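Local coordinates for inactivation-no-after-potential D protein (Drosophila melanogaster, PDB 5F67), which binds the C-terminal tail of the TRP channel through its third PDZ domain and probably helps assemble the fly phototransduction complex, at residues V27-E32 with A65-G70. Numbering follows the deposited sequence.
Sequences VQVRKE and AGVKVG
Val29, on the edge strand 25-30 of this PDZ domain, lays one methyl against Ala65, where the short helix 61-64 gives way to the loop that leads to strand 72-76. The two segments meet by apolar packing inside the PDZ fold, while Arg25 of the same strand ties its NH2 to Gly66 O. From CB, the side chain of Val29 heads toward the loop and divides. A chi1 of -179° sends CG2, anti to the carbonyl carbon, to the side where Ala65 lies: it is 3.7 Å from Ala65 CB and, more loosely, 4.4 Å from Val67 CG2. The side chain as a whole also rests on Met102 and Asn61. A beta-branched residue suits this strand, since it offers two methyls close to the backbone, and alanine suits the facing site because its single methyl lets the loop come near. Val27, two residues earlier and so on the same face, adds CG2 at 4.3 Å from Val67 CG2, which thus meets both strand valines. Val67 carries the packing deeper, touching Ile53, Ala62 and Leu104. Between Ala65 and Val67, Gly66 ends the helix in a Schellman motif; glycine, without a side chain, adopts the positive phi (89°) easily. The carbonyl oxygen just before it, Ala65 O, is 3.9 Å from Val27 CG1.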
loop_
_atom_site.group_PDB
_atom_site.type_symbol
_atom_site.label_atom_id
_atom_site.label_comp_id
_atom_site.label_asym_id
_atom_site.label_seq_id
_atom_site.Cartn_x
_atom_site.Cartn_y
_atom_site.Cartn_z
ATOM N N VAL A 27 1.343 7.920 -4.995
ATOM C CA VAL A 27 1.615 8.591 -3.728
ATOM C C VAL A 27 3.074 8.404 -3.341
ATOM O O VAL A 27 3.706 7.426 -3.735
ATOM C CB VAL A 27 0.708 8.087 -2.581
ATOM C CG1 VAL A 27 -0.761 8.295 -2.944
ATOM C CG2 VAL A 27 0.983 6.612 -2.263
ATOM N N GLN A 28 3.604 9.345 -2.566
ATOM C CA GLN A 28 4.991 9.282 -2.120
ATOM C C GLN A 28 4.967 9.287 -0.602
ATOM O O GLN A 28 4.658 10.308 0.012
ATOM C CB GLN A 28 5.756 10.522 -2.610
ATOM C CG GLN A 28 5.694 10.743 -4.133
ATOM C CD GLN A 28 6.523 9.735 -4.921
ATOM O OE1 GLN A 28 7.248 8.909 -4.346
ATOM N NE2 GLN A 28 6.412 9.790 -6.251
ATOM N N VAL A 29 5.296 8.157 0.017
ATOM C CA VAL A 29 5.121 8.044 1.459
ATOM C C VAL A 29 6.456 7.750 2.137
ATOM O O VAL A 29 7.112 6.757 1.822
ATOM C CB VAL A 29 4.131 6.924 1.799
ATOM C CG1 VAL A 29 3.936 6.825 3.314
ATOM C CG2 VAL A 29 2.798 7.169 1.087
ATOM N N ARG A 30 6.866 8.615 3.062
ATOM C CA ARG A 30 8.144 8.405 3.731
ATOM C C ARG A 30 8.032 7.355 4.823
ATOM O O ARG A 30 7.160 7.438 5.703
ATOM C CB ARG A 30 8.684 9.722 4.310
ATOM C CG ARG A 30 10.133 9.622 4.823
ATOM C CD ARG A 30 10.654 10.975 5.342
ATOM N NE ARG A 30 10.461 11.998 4.312
ATOM C CZ ARG A 30 11.344 12.293 3.363
ATOM N NH1 ARG A 30 12.526 11.678 3.324
ATOM N NH2 ARG A 30 11.043 13.213 2.452
ATOM N N LYS A 31 8.919 6.362 4.770
ATOM C CA LYS A 31 8.944 5.344 5.811
ATOM C C LYS A 31 9.689 5.922 6.993
ATOM O O LYS A 31 10.888 6.189 6.910
ATOM C CB LYS A 31 9.643 4.068 5.333
ATOM C CG LYS A 31 9.619 2.971 6.387
ATOM C CD LYS A 31 10.281 1.698 5.887
ATOM C CE LYS A 31 9.312 0.839 5.101
ATOM N NZ LYS A 31 9.968 -0.465 4.798
ATOM N N GLU A 32 8.967 6.159 8.082
ATOM C CA GLU A 32 9.595 6.602 9.319
ATOM C C GLU A 32 9.177 5.581 10.371
ATOM O O GLU A 32 8.114 5.705 10.991
ATOM C CB GLU A 32 9.157 8.032 9.663
ATOM C CG GLU A 32 9.432 9.024 8.517
ATOM C CD GLU A 32 9.067 10.462 8.852
ATOM O OE1 GLU A 32 7.928 10.714 9.310
ATOM O OE2 GLU A 32 9.924 11.354 8.656
ATOM N N ALA A 65 -0.881 10.804 3.440
ATOM C CA ALA A 65 -0.733 10.862 1.981
ATOM C C ALA A 65 -1.991 10.458 1.231
ATOM O O ALA A 65 -2.027 10.495 -0.002
ATOM C CB ALA A 65 0.429 9.989 1.531
ATOM N N GLY A 66 -3.021 10.050 1.959
ATOM C CA GLY A 66 -4.281 9.719 1.314
ATOM C C GLY A 66 -4.423 8.272 0.871
ATOM O O GLY A 66 -5.275 7.967 0.034
ATOM N N VAL A 67 -3.604 7.377 1.420
ATOM C CA VAL A 67 -3.809 5.944 1.187
ATOM C C VAL A 67 -5.120 5.577 1.880
ATOM O O VAL A 67 -5.368 6.039 3.003
ATOM C CB VAL A 67 -2.661 5.120 1.793
ATOM C CG1 VAL A 67 -2.887 3.609 1.586
ATOM C CG2 VAL A 67 -1.325 5.568 1.195
ATOM N N LYS A 68 -5.967 4.781 1.220
ATOM C CA LYS A 68 -7.235 4.370 1.820
ATOM C C LYS A 68 -7.306 2.860 1.952
ATOM O O LYS A 68 -6.790 2.131 1.093
ATOM C CB LYS A 68 -8.428 4.828 0.970
ATOM C CG LYS A 68 -8.461 6.316 0.694
ATOM C CD LYS A 68 -8.392 7.126 1.977
ATOM C CE LYS A 68 -8.430 8.620 1.664
ATOM N NZ LYS A 68 -7.944 9.448 2.802
ATOM N N VAL A 69 -7.940 2.397 3.029
ATOM C CA VAL A 69 -8.237 0.974 3.170
ATOM C C VAL A 69 -9.085 0.545 1.979
ATOM O O VAL A 69 -10.042 1.237 1.607
ATOM C CB VAL A 69 -8.977 0.669 4.494
ATOM C CG1 VAL A 69 -9.406 -0.795 4.560
ATOM C CG2 VAL A 69 -8.089 1.021 5.697
ATOM N N GLY A 70 -8.723 -0.585 1.372
ATOM C CA GLY A 70 -9.432 -1.080 0.203
ATOM C C GLY A 70 -8.742 -0.742 -1.111
ATOM O O GLY A 70 -9.081 -1.318 -2.149
#